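Immunoreactive 84kD antigen PG93 (Porphyromonas gingivalis, PDB 5M11) serves as an essential bacterial surface component of the type-IX secretion system and binds calcium and zinc ions. Local coordinates at residues G59-S64 and N85-D90; Y81-I86 and A100-I105; T96-L101 and A136-P141; L130-V135 and A142-G147. One frame throughout, in Å; residues are numbered along the deposited sequence.

From the N terminus, contact 1 closes the loop 59-64, which enters a four-stranded propeller blade, against strand 86-89 of that blade. Contact 2 begins where contact 1 ends: they share Asn-85 and Ile-86, and the turn 81-86 meets the short helix 100-103 that leaves the blade. Ala-100 and Leu-101 then pass the chain on to contact 3, whose longer loop brings strand 95-98 beside strand 139-144 of the next blade. Contact 4 crosses contact 3, its segments alternating with 96-101 and 136-141, and pairs the third and fourth strands, 129-134 and 139-144, of this second blade. Asp-134 and Glu-137 of its hairpin share one zinc ion, so contacts 3 and 4 meet at the metal.

Contact 1 of 4, residues G59-S64 and N85-D90; sequences GLSDTS and NIDILD
Ser-61 and Asp-87 meet as a two-pronged pair, with the carboxylate of Asp-87 receiving both polar hydrogens of the serine. Its OD2 takes the backbone Ser-61 N at 2.8 Å in a nearly straight bond, and its OD1 takes Ser-61 OG at 2.7 Å. Each oxygen uses its syn lone pair, the side facing its twin. The serine fits this fork because OG lies beside its own backbone N (chi1 -42°), which turns hydroxyl and N-H the same way. Leu-60 passes next to the fork, with CB 3.8 Å from Asp-87 OD2. The segment 59-64 links the last strand of one beta-propeller blade, 52-54, to the first strand of the next, 65-71, and here it is tied to the third strand of the blade it enters. One residue on, the Asp-62 carboxylate and the Asn-85 amide stand almost perpendicular, their planes 88° apart. Asn-85 ND2 points straight at Asp-62 OD2 over 2.9 Å, within the amide's own plane but reaching the oxygen on its anti side and somewhat above the carboxylate plane. Tyr-81 OH and Asn-97 ND2 add further bonds to Asp-87 OD2 and OD1, donors that would probably favour the charged carboxylate despite its burial.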
loop_
_atom_site.group_PDB
_atom_site.type_symbol
_atom_site.label_atom_id
_atom_site.label_comp_id
_atom_site.label_asym_id
_atom_site.label_seq_id
_atom_site.Cartn_x
_atom_site.Cartn_y
_atom_site.Cartn_z
ATOM N N GLY A 59 6.718 13.992 -7.280
ATOM C CA GLY A 59 7.019 14.156 -8.698
ATOM C C GLY A 59 7.370 12.878 -9.431
ATOM O O GLY A 59 7.554 12.901 -10.649
ATOM N N LEU A 60 7.453 11.752 -8.708
ATOM C CA LEU A 60 7.772 10.445 -9.285
ATOM C C LEU A 60 6.580 9.933 -10.091
ATOM O O LEU A 60 5.435 10.270 -9.787
ATOM C CB LEU A 60 8.190 9.447 -8.189
ATOM C CG LEU A 60 9.690 9.367 -7.799
ATOM C CD1 LEU A 60 10.220 10.676 -7.217
ATOM C CD2 LEU A 60 9.900 8.297 -6.766
ATOM N N SER A 61 6.859 9.165 -11.145
ATOM C CA SER A 61 5.871 8.684 -12.108
ATOM C C SER A 61 5.232 7.327 -11.769
ATOM O O SER A 61 4.253 6.967 -12.427
ATOM C CB SER A 61 6.503 8.589 -13.492
ATOM O OG SER A 61 7.330 9.697 -13.802
ATOM N N ASP A 62 5.780 6.561 -10.793
ATOM C CA ASP A 62 5.251 5.234 -10.425
ATOM C C ASP A 62 5.506 4.885 -8.940
ATOM O O ASP A 62 6.115 5.686 -8.228
ATOM C CB ASP A 62 5.812 4.137 -11.352
ATOM C CG ASP A 62 4.754 3.175 -11.855
ATOM O OD1 ASP A 62 3.769 2.894 -11.088
ATOM O OD2 ASP A 62 4.899 2.691 -13.002
ATOM N N THR A 63 5.063 3.685 -8.484
ATOM C CA THR A 63 5.076 3.330 -7.064
ATOM C C THR A 63 6.233 2.417 -6.524
ATOM O O THR A 63 6.825 2.835 -5.518
ATOM C CB THR A 63 3.732 2.678 -6.687
ATOM O OG1 THR A 63 2.679 3.534 -7.133
ATOM C CG2 THR A 63 3.576 2.451 -5.172
ATOM N N SER A 64 6.462 1.176 -7.016
ATOM C CA SER A 64 7.457 0.338 -6.306
ATOM C C SER A 64 8.832 0.342 -6.943
ATOM O O SER A 64 9.018 -0.183 -8.045
ATOM C CB SER A 64 6.980 -1.104 -6.150
ATOM O OG SER A 64 5.655 -1.176 -5.662
ATOM N N ASN A 85 8.905 0.527 -15.406
ATOM C CA ASN A 85 9.036 1.972 -15.596
ATOM C C ASN A 85 10.394 2.508 -15.126
ATOM O O ASN A 85 11.030 1.924 -14.245
ATOM C CB ASN A 85 7.932 2.691 -14.837
ATOM C CG ASN A 85 7.373 3.893 -15.533
ATOM O OD1 ASN A 85 7.999 4.518 -16.398
ATOM N ND2 ASN A 85 6.182 4.261 -15.133
ATOM N N ILE A 86 10.816 3.634 -15.705
ATOM C CA ILE A 86 12.064 4.338 -15.398
ATOM C C ILE A 86 11.776 5.825 -15.191
ATOM O O ILE A 86 10.980 6.439 -15.927
ATOM C CB ILE A 86 13.105 4.134 -16.536
ATOM C CG1 ILE A 86 13.618 2.673 -16.621
ATOM C CG2 ILE A 86 14.262 5.123 -16.444
ATOM C CD1 ILE A 86 13.874 2.208 -18.006
ATOM N N ASP A 87 12.465 6.403 -14.207
ATOM C CA ASP A 87 12.447 7.824 -13.903
ATOM C C ASP A 87 13.885 8.304 -13.820
ATOM O O ASP A 87 14.758 7.528 -13.417
ATOM C CB ASP A 87 11.704 8.104 -12.581
ATOM C CG ASP A 87 10.219 8.410 -12.691
ATOM O OD1 ASP A 87 9.715 8.536 -13.836
ATOM O OD2 ASP A 87 9.573 8.581 -11.636
ATOM N N ILE A 88 14.144 9.563 -14.231
ATOM C CA ILE A 88 15.464 10.176 -14.112
ATOM C C ILE A 88 15.281 11.384 -13.249
ATOM O O ILE A 88 14.499 12.274 -13.587
ATOM C CB ILE A 88 16.182 10.481 -15.451
ATOM C CG1 ILE A 88 16.387 9.177 -16.256
ATOM C CG2 ILE A 88 17.540 11.124 -15.170
ATOM C CD1 ILE A 88 16.588 9.330 -17.736
ATOM N N LEU A 89 15.940 11.374 -12.097
ATOM C CA LEU A 89 15.910 12.436 -11.095
ATOM C C LEU A 89 17.147 13.302 -11.305
ATOM O O LEU A 89 18.256 12.879 -10.964
ATOM C CB LEU A 89 15.900 11.782 -9.699
ATOM C CG LEU A 89 15.258 12.534 -8.541
ATOM C CD1 LEU A 89 14.825 11.564 -7.463
ATOM C CD2 LEU A 89 16.236 13.516 -7.918
ATOM N N ASP A 90 16.971 14.487 -11.918
ATOM C CA ASP A 90 18.095 15.380 -12.188
ATOM C C ASP A 90 18.542 16.085 -10.882
ATOM O O ASP A 90 17.889 15.940 -9.841
ATOM C CB ASP A 90 17.789 16.367 -13.347
ATOM C CG ASP A 90 16.936 17.607 -13.086
ATOM O OD1 ASP A 90 16.723 17.954 -11.904
ATOM O OD2 ASP A 90 16.557 18.284 -14.071
#

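Contact 2 of 4, residues Y81-I86 and A100-I105; sequences YASGNI and ALKDNI
Ser-83 comes up against Lys-102 through its backbone, the carbonyl O lying 3.3 Å from Lys-102 CB, while Ser-83 OG is bonded to Asp-62. The serine belongs to a type I beta turn running from Tyr-81 to Gly-84, the tight link between strands 76-81 and 86-89. At Gly-84, which takes a positive phi of 87°, the two backbones are nearest, with Gly-84 CA 4.4 Å from Lys-102 CA. The Gly-84 carbonyl O rests on Leu-101 CB at 3.4 Å. Asn-85 follows, lying alongside Lys-102 with both side chains pointing the same way; its ND2, committed to Asp-62, is 3.5 Å from the lysine CD. Lys-102 has CG anti to its backbone N (chi1 164°), then bends twice near its end, which returns NZ to Asp-103 OD1 in a 2.8 Å salt bridge within the helix. The aliphatic part of the lysine thus covers the turn while its charge stays with the aspartate. Ile-86 finishes the segment, its CD1 meeting Leu-101 CD1 at 3.8 Å as the two side chains cross obliquely. This apolar end is shared with Tyr-80 of strand 76-81 and Leu-107 beyond the helix. Leu-133 and Ser-131 of strand 129-134 also touch it, so the helix 100-103 sits where one propeller blade passes to the next.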
loop_
_atom_site.group_PDB
_atom_site.type_symbol
_atom_site.label_atom_id
_atom_site.label_comp_id
_atom_site.label_asym_id
_atom_site.label_seq_id
_atom_site.Cartn_x
_atom_site.Cartn_y
_atom_site.Cartn_z
ATOM N N TYR A 81 11.628 0.914 -11.697
ATOM C CA TYR A 81 10.433 0.414 -11.020
ATOM C C TYR A 81 10.139 -1.051 -11.327
ATOM O O TYR A 81 10.484 -1.531 -12.399
ATOM C CB TYR A 81 9.228 1.272 -11.440
ATOM C CG TYR A 81 9.332 2.701 -10.965
ATOM C CD1 TYR A 81 8.915 3.064 -9.686
ATOM C CD2 TYR A 81 9.870 3.690 -11.783
ATOM C CE1 TYR A 81 9.015 4.378 -9.238
ATOM C CE2 TYR A 81 9.970 5.013 -11.349
ATOM C CZ TYR A 81 9.539 5.351 -10.074
ATOM O OH TYR A 81 9.609 6.652 -9.648
ATOM N N ALA A 82 9.452 -1.741 -10.398
ATOM C CA ALA A 82 9.014 -3.138 -10.525
ATOM C C ALA A 82 8.131 -3.332 -11.774
ATOM O O ALA A 82 8.134 -4.398 -12.376
ATOM C CB ALA A 82 8.243 -3.547 -9.281
ATOM N N SER A 83 7.409 -2.290 -12.172
ATOM C CA SER A 83 6.527 -2.312 -13.323
ATOM C C SER A 83 7.278 -2.151 -14.660
ATOM O O SER A 83 6.631 -2.029 -15.707
ATOM C CB SER A 83 5.500 -1.194 -13.183
ATOM O OG SER A 83 6.091 0.085 -13.357
ATOM N N GLY A 84 8.603 -2.077 -14.621
ATOM C CA GLY A 84 9.402 -1.829 -15.812
ATOM C C GLY A 84 9.597 -0.354 -16.131
ATOM O O GLY A 84 10.384 -0.002 -17.023
ATOM N N ASN A 85 8.905 0.527 -15.406
ATOM C CA ASN A 85 9.036 1.972 -15.596
ATOM C C ASN A 85 10.394 2.508 -15.126
ATOM O O ASN A 85 11.030 1.924 -14.245
ATOM C CB ASN A 85 7.932 2.691 -14.837
ATOM C CG ASN A 85 7.373 3.893 -15.533
ATOM O OD1 ASN A 85 7.999 4.518 -16.398
ATOM N ND2 ASN A 85 6.182 4.261 -15.133
ATOM N N ILE A 86 10.816 3.634 -15.705
ATOM C CA ILE A 86 12.064 4.338 -15.398
ATOM C C ILE A 86 11.776 5.825 -15.191
ATOM O O ILE A 86 10.980 6.439 -15.927
ATOM C CB ILE A 86 13.105 4.134 -16.536
ATOM C CG1 ILE A 86 13.618 2.673 -16.621
ATOM C CG2 ILE A 86 14.262 5.123 -16.444
ATOM C CD1 ILE A 86 13.874 2.208 -18.006
ATOM N N ALA A 100 9.126 3.320 -21.979
ATOM C CA ALA A 100 9.295 2.384 -23.105
ATOM C C ALA A 100 9.245 0.907 -22.696
ATOM O O ALA A 100 8.591 0.136 -23.399
ATOM C CB ALA A 100 10.603 2.657 -23.823
ATOM N N LEU A 101 9.912 0.512 -21.567
ATOM C CA LEU A 101 9.948 -0.885 -21.123
ATOM C C LEU A 101 8.626 -1.316 -20.565
ATOM O O LEU A 101 8.184 -2.407 -20.901
ATOM C CB LEU A 101 11.065 -1.169 -20.100
ATOM C CG LEU A 101 12.521 -1.103 -20.620
ATOM C CD1 LEU A 101 13.509 -1.298 -19.494
ATOM C CD2 LEU A 101 12.784 -2.149 -21.687
ATOM N N LYS A 102 7.989 -0.477 -19.723
ATOM C CA LYS A 102 6.695 -0.770 -19.109
ATOM C C LYS A 102 5.605 -0.881 -20.200
ATOM O O LYS A 102 4.734 -1.773 -20.127
ATOM C CB LYS A 102 6.346 0.324 -18.072
ATOM C CG LYS A 102 4.878 0.384 -17.617
ATOM C CD LYS A 102 4.504 1.713 -16.948
ATOM C CE LYS A 102 4.220 2.853 -17.908
ATOM N NZ LYS A 102 2.861 2.771 -18.510
ATOM N N ASP A 103 5.670 0.020 -21.215
ATOM C CA ASP A 103 4.699 0.066 -22.308
ATOM C C ASP A 103 4.873 -1.113 -23.290
ATOM O O ASP A 103 3.918 -1.462 -23.995
ATOM C CB ASP A 103 4.754 1.414 -23.044
ATOM C CG ASP A 103 4.275 2.628 -22.244
ATOM O OD1 ASP A 103 3.625 2.434 -21.177
ATOM O OD2 ASP A 103 4.516 3.773 -22.701
ATOM N N ASN A 104 6.062 -1.756 -23.308
ATOM C CA ASN A 104 6.294 -2.916 -24.174
ATOM C C ASN A 104 5.635 -4.156 -23.539
ATOM O O ASN A 104 6.136 -4.750 -22.574
ATOM C CB ASN A 104 7.780 -3.116 -24.460
ATOM C CG ASN A 104 8.051 -3.898 -25.724
ATOM O OD1 ASN A 104 7.498 -4.986 -25.953
ATOM N ND2 ASN A 104 8.951 -3.378 -26.555
ATOM N N ILE A 105 4.448 -4.467 -24.058
ATOM C CA ILE A 105 3.572 -5.566 -23.641
ATOM C C ILE A 105 4.241 -6.927 -23.875
ATOM O O ILE A 105 4.040 -7.848 -23.073
ATOM C CB ILE A 105 2.207 -5.474 -24.372
ATOM C CG1 ILE A 105 2.367 -4.948 -25.845
ATOM C CG2 ILE A 105 1.240 -4.607 -23.557
ATOM C CD1 ILE A 105 1.105 -5.092 -26.808
#

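Contact 3 of 4, residues T96-L101 and A136-P141; sequences TNVPAL and AEARIP. With ZN (zinc ion), chain I.
Val-98 holds CG1 opposite its backbone N (chi1 -172°) and CG2 opposite its carbonyl carbon, a setting that offers one methyl each to Ile-140 and Ala-138. CG1 of Val-98 reaches Ile-140 CD1 at 3.7 Å, and Val-98 CG2 reaches Ala-138 CB at 3.6 Å. Ile-140 keeps CG1 beside its own N (chi1 -70°), with CD1 extending past the valine to Ala-100 CB at 4.2 Å and to the branch point of Leu-101. At the other end, the methyl CG2 of Thr-96 lies 3.5 Å from Ala-138 CB. The touching parts run nearly parallel, 17° apart, yet they are not paired as sheet neighbours and meet mainly through apolar side chains; strands 95-98 and 139-144 are the outermost strands of successive blades in the N-terminal beta-propeller. In a G1 beta bulge, Ala-138, with positive phi, and Arg-139 are set opposite the single residue Asp-134. Glu-137, just before the bulge, takes no part in the apolar contact and binds the zinc ion through OE2 at 2.1 Å, together with Asp-134. Arg-139 NH2 also approaches Glu-137 OE2, at 2.9 Å, in a salt bridge whose hydrogen bond is bent and weak. Farther in, Val-98 packs on Leu-133 and on Ile-86 and Ile-88 of its own blade.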
loop_
_atom_site.group_PDB
_atom_site.type_symbol
_atom_site.label_atom_id
_atom_site.label_comp_id
_atom_site.label_asym_id
_atom_site.label_seq_id
_atom_site.Cartn_x
_atom_site.Cartn_y
_atom_site.Cartn_z
ATOM N N THR A 96 12.077 12.821 -14.979
ATOM C CA THR A 96 11.835 12.613 -16.407
ATOM C C THR A 96 11.479 11.150 -16.601
ATOM O O THR A 96 12.263 10.270 -16.210
ATOM C CB THR A 96 13.033 13.063 -17.241
ATOM O OG1 THR A 96 13.471 14.340 -16.781
ATOM C CG2 THR A 96 12.704 13.147 -18.692
ATOM N N ASN A 97 10.291 10.889 -17.176
ATOM C CA ASN A 97 9.804 9.517 -17.340
ATOM C C ASN A 97 10.363 8.820 -18.590
ATOM O O ASN A 97 10.484 9.448 -19.640
ATOM C CB ASN A 97 8.261 9.489 -17.370
ATOM C CG ASN A 97 7.630 8.177 -16.936
ATOM O OD1 ASN A 97 6.545 7.795 -17.404
ATOM N ND2 ASN A 97 8.276 7.461 -16.011
ATOM N N VAL A 98 10.689 7.523 -18.480
ATOM C CA VAL A 98 11.143 6.704 -19.614
ATOM C C VAL A 98 10.264 5.419 -19.573
ATOM O O VAL A 98 10.672 4.402 -18.989
ATOM C CB VAL A 98 12.683 6.436 -19.614
ATOM C CG1 VAL A 98 13.127 5.769 -20.899
ATOM C CG2 VAL A 98 13.491 7.718 -19.389
ATOM N N PRO A 99 9.008 5.476 -20.111
ATOM C CA PRO A 99 8.084 4.327 -19.971
ATOM C C PRO A 99 8.137 3.255 -21.063
ATOM O O PRO A 99 7.267 2.374 -21.062
ATOM C CB PRO A 99 6.713 4.992 -19.997
ATOM C CG PRO A 99 6.891 6.204 -20.823
ATOM C CD PRO A 99 8.332 6.621 -20.765
ATOM N N ALA A 100 9.126 3.320 -21.979
ATOM C CA ALA A 100 9.295 2.384 -23.105
ATOM C C ALA A 100 9.245 0.907 -22.696
ATOM O O ALA A 100 8.591 0.136 -23.399
ATOM C CB ALA A 100 10.603 2.657 -23.823
ATOM N N LEU A 101 9.912 0.512 -21.567
ATOM C CA LEU A 101 9.948 -0.885 -21.123
ATOM C C LEU A 101 8.626 -1.316 -20.565
ATOM O O LEU A 101 8.184 -2.407 -20.901
ATOM C CB LEU A 101 11.065 -1.169 -20.100
ATOM C CG LEU A 101 12.521 -1.103 -20.620
ATOM C CD1 LEU A 101 13.509 -1.298 -19.494
ATOM C CD2 LEU A 101 12.784 -2.149 -21.687
ATOM N N ALA A 136 20.930 11.447 -20.141
ATOM C CA ALA A 136 20.767 12.887 -20.460
ATOM C C ALA A 136 19.492 13.203 -21.235
ATOM O O ALA A 136 18.870 14.224 -20.972
ATOM C CB ALA A 136 21.952 13.390 -21.263
ATOM N N GLU A 137 19.108 12.328 -22.187
ATOM C CA GLU A 137 17.974 12.527 -23.084
ATOM C C GLU A 137 16.764 11.592 -22.820
ATOM O O GLU A 137 15.851 11.525 -23.644
ATOM C CB GLU A 137 18.445 12.346 -24.533
ATOM C CG GLU A 137 19.360 13.430 -25.077
ATOM C CD GLU A 137 19.621 13.212 -26.549
ATOM O OE1 GLU A 137 19.020 13.938 -27.365
ATOM O OE2 GLU A 137 20.328 12.241 -26.895
ATOM N N ALA A 138 16.732 10.906 -21.678
ATOM C CA ALA A 138 15.626 10.045 -21.263
ATOM C C ALA A 138 15.034 9.202 -22.418
ATOM O O ALA A 138 13.835 9.265 -22.683
ATOM C CB ALA A 138 14.542 10.898 -20.635
ATOM N N ARG A 139 15.869 8.430 -23.112
ATOM C CA ARG A 139 15.361 7.601 -24.202
ATOM C C ARG A 139 16.147 6.309 -24.314
ATOM O O ARG A 139 17.328 6.284 -23.954
ATOM C CB ARG A 139 15.339 8.352 -25.549
ATOM C CG ARG A 139 16.654 8.940 -26.012
ATOM C CD ARG A 139 16.521 9.480 -27.435
ATOM N NE ARG A 139 17.769 10.072 -27.917
ATOM C CZ ARG A 139 18.832 9.365 -28.308
ATOM N NH1 ARG A 139 18.806 8.034 -28.279
ATOM N NH2 ARG A 139 19.935 9.983 -28.708
ATOM N N ILE A 140 15.494 5.238 -24.811
ATOM C CA ILE A 140 16.166 3.950 -24.954
ATOM C C ILE A 140 16.460 3.684 -26.459
ATOM O O ILE A 140 15.570 3.274 -27.201
ATOM C CB ILE A 140 15.394 2.812 -24.251
ATOM C CG1 ILE A 140 15.484 2.997 -22.731
ATOM C CG2 ILE A 140 15.932 1.454 -24.663
ATOM C CD1 ILE A 140 14.349 2.489 -22.031
ATOM N N PRO A 141 17.692 3.969 -26.928
ATOM C CA PRO A 141 17.993 3.780 -28.351
ATOM C C PRO A 141 18.122 2.337 -28.809
ATOM O O PRO A 141 18.203 2.107 -30.015
ATOM C CB PRO A 141 19.341 4.471 -28.512
ATOM C CG PRO A 141 19.959 4.446 -27.179
ATOM C CD PRO A 141 18.839 4.569 -26.209
HETATM ZN ZN ZN I . 22.002 11.552 -25.891
#

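Contact 4 of 4, residues L130-V135 and A142-G147; sequences LSVLDV and ATYAKG. With ZN (zinc ion), chain I.
Leu-130 O is approached by two groups of the partner strand: Tyr-144 N donates to it at 2.8 Å, and Thr-143 CA comes within 3.3 Å in a C-H...O contact. The return bond, Leu-130 N to Tyr-144 O, is also 2.8 Å long and nearly straight at 168°, so these residues form a hydrogen-bonded antiparallel pair. Farther along, Val-132 N gives its hydrogen to Ala-142 O at 3.0 Å. Between these bonds Ser-131 and Thr-143 make a non-hydrogen-bonded pair, but their side chains supply the polar link: Ser-131 OG and Thr-143 OG1 meet at 2.8 Å, each hydroxyl lying beside its own backbone N. On the other face of the sheet the Tyr-144 ring meets two aliphatic neighbours. Leu-130 CD2 comes to the ring edge, near its plane, 4.0 Å from Tyr-144 CD2, whereas Val-132 CG2 lies obliquely against Tyr-144 CE2 at 3.6 Å. The strands, at 157° to each other, form the hairpin of the third and fourth strands of a propeller blade. At its turn, Asp-134 OD2 binds, at 2.1 Å, the zinc ion of contact 3. Inward, Ser-131 and Leu-133 continue the sheet by backbone bonds to Leu-124 and Ala-122 of strand 121-126. The hairpin is flanked by both adjoining blades: Leu-133 touches Ile-86 of strand 86-89 and Ser-131 touches Leu-101 of helix 100-103, while Leu-130 packs on Val-153 of strand 150-155 and Tyr-144 on Leu-161 of strand 160-165.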
loop_
_atom_site.group_PDB
_atom_site.type_symbol
_atom_site.label_atom_id
_atom_site.label_comp_id
_atom_site.label_asym_id
_atom_site.label_seq_id
_atom_site.Cartn_x
_atom_site.Cartn_y
_atom_site.Cartn_z
ATOM N N LEU A 130 18.737 -6.636 -22.574
ATOM C CA LEU A 130 19.732 -5.643 -22.199
ATOM C C LEU A 130 19.362 -4.313 -22.820
ATOM O O LEU A 130 19.470 -4.181 -24.027
ATOM C CB LEU A 130 21.159 -6.071 -22.588
ATOM C CG LEU A 130 22.291 -5.088 -22.232
ATOM C CD1 LEU A 130 22.327 -4.796 -20.733
ATOM C CD2 LEU A 130 23.637 -5.609 -22.688
ATOM N N SER A 131 18.915 -3.332 -22.004
ATOM C CA SER A 131 18.480 -2.023 -22.479
ATOM C C SER A 131 19.521 -0.918 -22.249
ATOM O O SER A 131 20.086 -0.791 -21.147
ATOM C CB SER A 131 17.170 -1.638 -21.811
ATOM O OG SER A 131 16.123 -2.337 -22.457
ATOM N N VAL A 132 19.778 -0.120 -23.297
ATOM C CA VAL A 132 20.707 1.006 -23.212
ATOM C C VAL A 132 19.864 2.245 -22.986
ATOM O O VAL A 132 19.027 2.613 -23.831
ATOM C CB VAL A 132 21.658 1.165 -24.422
ATOM C CG1 VAL A 132 22.712 2.220 -24.143
ATOM C CG2 VAL A 132 22.326 -0.142 -24.745
ATOM N N LEU A 133 20.086 2.874 -21.841
ATOM C CA LEU A 133 19.367 4.062 -21.492
ATOM C C LEU A 133 20.265 5.263 -21.657
ATOM O O LEU A 133 21.424 5.252 -21.213
ATOM C CB LEU A 133 18.829 3.933 -20.067
ATOM C CG LEU A 133 18.290 5.151 -19.350
ATOM C CD1 LEU A 133 17.086 5.731 -20.046
ATOM C CD2 LEU A 133 17.945 4.778 -17.931
ATOM N N ASP A 134 19.730 6.285 -22.359
ATOM C CA ASP A 134 20.384 7.559 -22.549
ATOM C C ASP A 134 19.812 8.463 -21.441
ATOM O O ASP A 134 18.712 9.009 -21.551
ATOM C CB ASP A 134 20.186 8.093 -23.977
ATOM C CG ASP A 134 20.826 9.436 -24.278
ATOM O OD1 ASP A 134 21.276 10.115 -23.326
ATOM O OD2 ASP A 134 20.860 9.820 -25.462
ATOM N N VAL A 135 20.555 8.533 -20.337
ATOM C CA VAL A 135 20.209 9.264 -19.137
ATOM C C VAL A 135 19.999 10.762 -19.441
ATOM O O VAL A 135 18.960 11.279 -19.061
ATOM C CB VAL A 135 21.270 9.020 -18.033
ATOM C CG1 VAL A 135 20.884 9.736 -16.737
ATOM C CG2 VAL A 135 21.485 7.516 -17.789
ATOM N N ALA A 142 18.196 1.362 -27.876
ATOM C CA ALA A 142 18.413 -0.056 -28.221
ATOM C C ALA A 142 18.114 -0.974 -27.072
ATOM O O ALA A 142 18.326 -0.610 -25.922
ATOM C CB ALA A 142 19.866 -0.269 -28.637
ATOM N N THR A 143 17.684 -2.193 -27.393
ATOM C CA THR A 143 17.493 -3.296 -26.460
ATOM C C THR A 143 18.067 -4.491 -27.170
ATOM O O THR A 143 17.566 -4.870 -28.227
ATOM C CB THR A 143 16.029 -3.487 -25.971
ATOM O OG1 THR A 143 15.627 -2.354 -25.195
ATOM C CG2 THR A 143 15.866 -4.735 -25.095
ATOM N N TYR A 144 19.157 -5.026 -26.627
ATOM C CA TYR A 144 19.838 -6.219 -27.125
ATOM C C TYR A 144 19.230 -7.417 -26.416
ATOM O O TYR A 144 18.670 -7.243 -25.330
ATOM C CB TYR A 144 21.357 -6.125 -26.906
ATOM C CG TYR A 144 21.969 -4.767 -27.221
ATOM C CD1 TYR A 144 21.729 -4.129 -28.445
ATOM C CD2 TYR A 144 22.831 -4.149 -26.330
ATOM C CE1 TYR A 144 22.339 -2.914 -28.764
ATOM C CE2 TYR A 144 23.451 -2.938 -26.642
ATOM C CZ TYR A 144 23.209 -2.328 -27.862
ATOM O OH TYR A 144 23.820 -1.128 -28.135
ATOM N N ALA A 145 19.261 -8.612 -27.052
ATOM C CA ALA A 145 18.682 -9.876 -26.553
ATOM C C ALA A 145 17.202 -9.723 -26.132
ATOM O O ALA A 145 16.769 -10.420 -25.214
ATOM C CB ALA A 145 19.497 -10.405 -25.388
ATOM N N LYS A 146 16.440 -8.786 -26.790
ATOM C CA LYS A 146 15.042 -8.441 -26.508
ATOM C C LYS A 146 14.236 -9.682 -26.161
ATOM O O LYS A 146 14.263 -10.643 -26.924
ATOM C CB LYS A 146 14.429 -7.728 -27.710
ATOM C CG LYS A 146 13.437 -6.641 -27.340
ATOM C CD LYS A 146 12.987 -5.814 -28.557
ATOM C CE LYS A 146 13.923 -4.679 -28.937
ATOM N NZ LYS A 146 13.367 -3.856 -30.050
ATOM N N GLY A 147 13.622 -9.683 -24.976
ATOM C CA GLY A 147 12.804 -10.779 -24.469
ATOM C C GLY A 147 13.532 -12.011 -23.972
ATOM O O GLY A 147 12.933 -13.084 -23.890
HETATM ZN ZN ZN I . 22.002 11.552 -25.891
#